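Local coordinates for protein At4g34840 (Arabidopsis thaliana, PDB 3BSF) that belongs to the nucleosidases of the phosphorylase superfamily and holds adenine in a pocket of its alpha/beta fold, at residues Q27-R32 against E237-V242; I98-T103 against T204-G209. All coordinates share one frame; numbering follows the deposited sequence.

Contact 1: residues Q27-R32 against E237-V242; sequences QPLINR and ESLTKV
The guanidinium of Arg-32 lies against Thr-240, which sets its OG1 over one face, 3.4 Å above the plane and displaced from the centre of the group. Beside the group, close to its plane, stands the amine of Lys-241, with NZ 4.2 Å from Arg-32 NH1. These like charges probably repel each other. Glu-237 CA lies obliquely to the guanidinium, neither over a face nor at the edge, 3.5 Å from Arg-32 NH2. The main polar partner of NH2 is Asp-236, just before the segment, which makes a salt bridge to it and probably offsets the nearby positive charge. The arginine chain runs out straight and then bends at its third torsion (chi3 -53°), which lays the guanidinium across Thr-240. The contact joins helix 23-33 to helix 227-246 of the alpha/beta fold. Their axes here approach to 9.6 Å at a crossing angle of -50°. Deeper in, Leu-29 and Thr-240 run alongside in opposite directions, with Leu-29 CD1 3.7 Å from Thr-240 OG1. That hydroxyl is also hydrogen-bonded to the backbone O of Asp-236, one helical turn earlier. Leu-29 CD2 meets Leu-239 CD1 loosely, at 4.5 Å. Leu-29 also packs on Ile-63 of strand 59-65 and on Ile-243.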
loop_
_atom_site.group_PDB
_atom_site.type_symbol
_atom_site.label_atom_id
_atom_site.label_comp_id
_atom_site.label_asym_id
_atom_site.label_seq_id
_atom_site.Cartn_x
_atom_site.Cartn_y
_atom_site.Cartn_z
ATOM N N GLN A 27 -12.554 -10.352 16.691
ATOM C CA GLN A 27 -13.580 -11.282 17.147
ATOM C C GLN A 27 -14.201 -11.016 18.520
ATOM O O GLN A 27 -15.400 -10.757 18.595
ATOM C CB GLN A 27 -13.059 -12.721 17.083
ATOM C CG GLN A 27 -14.165 -13.758 16.965
ATOM C CD GLN A 27 -15.144 -13.424 15.850
ATOM O OE1 GLN A 27 -16.245 -12.910 16.098
ATOM N NE2 GLN A 27 -14.738 -13.694 14.608
ATOM N N PRO A 28 -13.398 -11.060 19.613
ATOM C CA PRO A 28 -13.932 -10.819 20.961
ATOM C C PRO A 28 -14.843 -9.590 21.047
ATOM O O PRO A 28 -15.971 -9.663 21.562
ATOM C CB PRO A 28 -12.669 -10.657 21.809
ATOM C CG PRO A 28 -11.679 -11.504 21.114
ATOM C CD PRO A 28 -11.926 -11.149 19.663
ATOM N N LEU A 29 -14.337 -8.461 20.555
ATOM C CA LEU A 29 -15.100 -7.228 20.572
ATOM C C LEU A 29 -16.443 -7.481 19.881
ATOM O O LEU A 29 -17.500 -7.191 20.448
ATOM C CB LEU A 29 -14.323 -6.117 19.857
ATOM C CG LEU A 29 -15.022 -4.760 19.772
ATOM C CD1 LEU A 29 -15.205 -4.190 21.178
ATOM C CD2 LEU A 29 -14.208 -3.812 18.904
ATOM N N ILE A 30 -16.389 -8.043 18.668
ATOM C CA ILE A 30 -17.590 -8.349 17.877
ATOM C C ILE A 30 -18.606 -9.126 18.719
ATOM O O ILE A 30 -19.818 -8.878 18.659
ATOM C CB ILE A 30 -17.237 -9.181 16.603
ATOM C CG1 ILE A 30 -16.274 -8.391 15.714
ATOM C CG2 ILE A 30 -18.494 -9.501 15.814
ATOM C CD1 ILE A 30 -15.882 -9.116 14.449
ATOM N N ASN A 31 -18.106 -10.061 19.517
ATOM C CA ASN A 31 -18.969 -10.855 20.364
ATOM C C ASN A 31 -19.586 -10.046 21.491
ATOM O O ASN A 31 -20.801 -10.040 21.645
ATOM C CB ASN A 31 -18.193 -12.035 20.940
ATOM C CG ASN A 31 -17.725 -12.995 19.865
ATOM O OD1 ASN A 31 -18.381 -13.151 18.833
ATOM N ND2 ASN A 31 -16.594 -13.655 20.104
ATOM N N ARG A 32 -18.754 -9.354 22.266
ATOM C CA ARG A 32 -19.257 -8.574 23.395
ATOM C C ARG A 32 -20.294 -7.536 22.983
ATOM O O ARG A 32 -21.291 -7.330 23.679
ATOM C CB ARG A 32 -18.110 -7.878 24.146
ATOM C CG ARG A 32 -18.519 -7.366 25.532
ATOM C CD ARG A 32 -17.399 -6.604 26.248
ATOM N NE ARG A 32 -16.149 -7.363 26.315
ATOM C CZ ARG A 32 -15.130 -7.068 27.121
ATOM N NH1 ARG A 32 -15.207 -6.025 27.938
ATOM N NH2 ARG A 32 -14.035 -7.819 27.115
ATOM N N GLU A 237 -10.965 -6.197 25.844
ATOM C CA GLU A 237 -11.401 -5.570 27.091
ATOM C C GLU A 237 -11.112 -4.069 27.052
ATOM O O GLU A 237 -11.936 -3.250 27.467
ATOM C CB GLU A 237 -10.659 -6.205 28.278
ATOM C CG GLU A 237 -10.755 -5.423 29.588
ATOM C CD GLU A 237 -9.553 -5.647 30.507
ATOM O OE1 GLU A 237 -9.318 -6.813 30.914
ATOM O OE2 GLU A 237 -8.844 -4.656 30.819
ATOM N N SER A 238 -9.940 -3.718 26.536
ATOM C CA SER A 238 -9.516 -2.330 26.443
ATOM C C SER A 238 -10.291 -1.489 25.431
ATOM O O SER A 238 -10.702 -0.361 25.729
ATOM C CB SER A 238 -8.030 -2.277 26.110
ATOM O OG SER A 238 -7.281 -2.970 27.092
ATOM N N LEU A 239 -10.480 -2.022 24.227
ATOM C CA LEU A 239 -11.214 -1.294 23.194
ATOM C C LEU A 239 -12.635 -0.984 23.676
ATOM O O LEU A 239 -13.138 0.118 23.479
ATOM C CB LEU A 239 -11.245 -2.111 21.898
ATOM C CG LEU A 239 -9.873 -2.299 21.240
ATOM C CD1 LEU A 239 -9.930 -3.419 20.229
ATOM C CD2 LEU A 239 -9.426 -1.006 20.596
ATOM N N THR A 240 -13.275 -1.956 24.316
ATOM C CA THR A 240 -14.614 -1.758 24.838
ATOM C C THR A 240 -14.662 -0.501 25.711
ATOM O O THR A 240 -15.458 0.421 25.465
ATOM C CB THR A 240 -15.038 -2.961 25.684
ATOM O OG1 THR A 240 -14.973 -4.147 24.879
ATOM C CG2 THR A 240 -16.455 -2.761 26.222
ATOM N N LYS A 241 -13.803 -0.474 26.730
ATOM C CA LYS A 241 -13.730 0.655 27.654
ATOM C C LYS A 241 -13.385 1.958 26.918
ATOM O O LYS A 241 -13.683 3.047 27.407
ATOM C CB LYS A 241 -12.701 0.373 28.763
ATOM C CG LYS A 241 -13.042 -0.819 29.688
ATOM C CD LYS A 241 -14.290 -0.582 30.562
ATOM C CE LYS A 241 -14.576 -1.751 31.527
ATOM N NZ LYS A 241 -15.096 -2.996 30.861
ATOM N N VAL A 242 -12.758 1.847 25.745
ATOM C CA VAL A 242 -12.425 3.031 24.944
ATOM C C VAL A 242 -13.711 3.524 24.264
ATOM O O VAL A 242 -13.988 4.723 24.248
ATOM C CB VAL A 242 -11.377 2.712 23.835
ATOM C CG1 VAL A 242 -11.074 3.959 23.026
ATOM C CG2 VAL A 242 -10.110 2.186 24.453
#

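Contact 2: residues I98-T103 against T204-G209; sequences IINAGT and TILIKG
Ile-98 to Thr-103 and Thr-204 to Gly-209 pair as parallel strands, Ile-98 beside Thr-204 and Thr-103 beside Gly-209. The carbonyl of Ile-98 accepts the N-H of Ile-205 at O to N 3.0 Å. Thr-204 OG1 adds a weak bond to the same oxygen. Asn-100 then uses both its backbone groups. Its N gives to Ile-205 O at 2.7 Å, nearly straight at 166°, and its O takes the N-H of Ile-207. Gly-102 does likewise: its N reaches Ile-207 O weakly, at 3.2 Å and 132°, while its O accepts Gly-209 N at 2.8 Å. The N-H and C=O of Ile-99 face the other way and bond to strand 15-19. The amine of Lys-208 is buried, but it is satisfied by a salt bridge to Asp-187, a residue of the adenine pocket. The bend at chi2 (-67°) brings the lysine chain back over Gly-102 O, with CD 3.8 Å from that oxygen. On the other face, Ile-99 and Ile-205 lie side by side, with Ile-99 CG1 4.0 Å from Ile-205 CB. Thr-103 OG1 is hydrogen-bonded to Glu-25, and its side chain is about 4 Å from the bound adenine. Parallel pairing deep in a mixed sheet, with helices 190-199 and 227-246 on its faces and adenine near the ends of the strands, fits the alpha/beta fold of the phosphorylase superfamily.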
loop_
_atom_site.group_PDB
_atom_site.type_symbol
_atom_site.label_atom_id
_atom_site.label_comp_id
_atom_site.label_asym_id
_atom_site.label_seq_id
_atom_site.Cartn_x
_atom_site.Cartn_y
_atom_site.Cartn_z
ATOM N N ILE A 98 -12.112 7.272 12.971
ATOM C CA ILE A 98 -11.619 5.987 12.533
ATOM C C ILE A 98 -10.502 5.528 13.475
ATOM O O ILE A 98 -9.598 6.290 13.820
ATOM C CB ILE A 98 -11.140 6.054 11.065
ATOM C CG1 ILE A 98 -10.118 4.954 10.798
ATOM C CG2 ILE A 98 -10.581 7.427 10.758
ATOM C CD1 ILE A 98 -9.557 5.001 9.403
ATOM N N ILE A 99 -10.598 4.276 13.909
ATOM C CA ILE A 99 -9.626 3.699 14.821
ATOM C C ILE A 99 -9.020 2.422 14.265
ATOM O O ILE A 99 -9.732 1.531 13.803
ATOM C CB ILE A 99 -10.272 3.376 16.179
ATOM C CG1 ILE A 99 -10.884 4.648 16.764
ATOM C CG2 ILE A 99 -9.229 2.781 17.133
ATOM C CD1 ILE A 99 -11.610 4.434 18.077
ATOM N N ASN A 100 -7.693 2.350 14.330
ATOM C CA ASN A 100 -6.939 1.200 13.848
ATOM C C ASN A 100 -6.381 0.385 14.997
ATOM O O ASN A 100 -5.390 0.774 15.619
ATOM C CB ASN A 100 -5.784 1.667 12.976
ATOM C CG ASN A 100 -4.858 0.537 12.590
ATOM O OD1 ASN A 100 -5.300 -0.486 12.072
ATOM N ND2 ASN A 100 -3.565 0.717 12.833
ATOM N N ALA A 101 -6.997 -0.759 15.264
ATOM C CA ALA A 101 -6.541 -1.614 16.350
ATOM C C ALA A 101 -5.936 -2.955 15.897
ATOM O O ALA A 101 -6.148 -3.412 14.766
ATOM C CB ALA A 101 -7.691 -1.847 17.325
ATOM N N GLY A 102 -5.175 -3.575 16.792
ATOM C CA GLY A 102 -4.549 -4.846 16.479
ATOM C C GLY A 102 -3.333 -5.121 17.343
ATOM O O GLY A 102 -2.858 -4.268 18.081
ATOM N N THR A 103 -2.823 -6.335 17.253
ATOM C CA THR A 103 -1.656 -6.727 18.025
ATOM C C THR A 103 -0.382 -6.174 17.377
ATOM O O THR A 103 -0.411 -5.706 16.237
ATOM C CB THR A 103 -1.562 -8.265 18.112
ATOM O OG1 THR A 103 -1.544 -8.817 16.782
ATOM C CG2 THR A 103 -2.749 -8.827 18.910
ATOM N N THR A 204 -8.270 10.286 13.693
ATOM C CA THR A 204 -7.767 8.925 13.684
ATOM C C THR A 204 -7.019 8.506 14.943
ATOM O O THR A 204 -6.223 9.252 15.494
ATOM C CB THR A 204 -6.853 8.736 12.448
ATOM O OG1 THR A 204 -6.750 7.346 12.127
ATOM C CG2 THR A 204 -5.457 9.336 12.709
ATOM N N ILE A 205 -7.274 7.284 15.390
ATOM C CA ILE A 205 -6.619 6.751 16.582
ATOM C C ILE A 205 -6.055 5.347 16.315
ATOM O O ILE A 205 -6.681 4.535 15.613
ATOM C CB ILE A 205 -7.614 6.683 17.747
ATOM C CG1 ILE A 205 -8.113 8.085 18.064
ATOM C CG2 ILE A 205 -6.953 6.064 18.968
ATOM C CD1 ILE A 205 -9.084 8.117 19.197
ATOM N N LEU A 206 -4.872 5.069 16.862
ATOM C CA LEU A 206 -4.242 3.763 16.678
ATOM C C LEU A 206 -3.968 3.120 18.021
ATOM O O LEU A 206 -3.290 3.682 18.879
ATOM C CB LEU A 206 -2.943 3.893 15.885
ATOM C CG LEU A 206 -3.086 4.417 14.448
ATOM C CD1 LEU A 206 -3.505 5.872 14.471
ATOM C CD2 LEU A 206 -1.770 4.283 13.707
ATOM N N ILE A 207 -4.516 1.930 18.202
ATOM C CA ILE A 207 -4.355 1.197 19.445
ATOM C C ILE A 207 -3.689 -0.158 19.170
ATOM O O ILE A 207 -4.185 -0.949 18.366
ATOM C CB ILE A 207 -5.725 1.012 20.107
ATOM C CG1 ILE A 207 -6.299 2.383 20.456
ATOM C CG2 ILE A 207 -5.602 0.139 21.349
ATOM C CD1 ILE A 207 -7.697 2.325 20.999
ATOM N N LYS A 208 -2.577 -0.429 19.850
ATOM C CA LYS A 208 -1.839 -1.669 19.622
ATOM C C LYS A 208 -1.580 -2.555 20.845
ATOM O O LYS A 208 -1.107 -2.073 21.876
ATOM C CB LYS A 208 -0.515 -1.317 18.959
ATOM C CG LYS A 208 -0.685 -0.383 17.764
ATOM C CD LYS A 208 -1.426 -1.068 16.615
ATOM C CE LYS A 208 -1.489 -0.188 15.365
ATOM N NZ LYS A 208 -2.012 -0.927 14.170
ATOM N N GLY A 209 -1.888 -3.850 20.712
ATOM C CA GLY A 209 -1.675 -4.805 21.795
ATOM C C GLY A 209 -0.375 -5.564 21.575
ATOM O O GLY A 209 -0.226 -6.279 20.575
#

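In the fold
The centres of the two contacts are about 12 Å apart. The centre of contact 2 lies about 3 Å from the centre of the chain, and that of contact 1 about 14 Å from it. Helix 227-246 ties them together. One side of it meets helix 23-33 in contact 1, and Leu-239 CD2 packs on Ala-101 CB and Ile-207 CD1 of contact 2, at 3.8 Å each. Along the chain the order is 27-32, 98-103, 204-209, 237-242, so contact 2 falls within the loop closed by contact 1. Strand 204-213 leads on to helix 227-246. The first and last helices thus come together beside the central sheet, and all four segments belong to one phosphorylase-superfamily region.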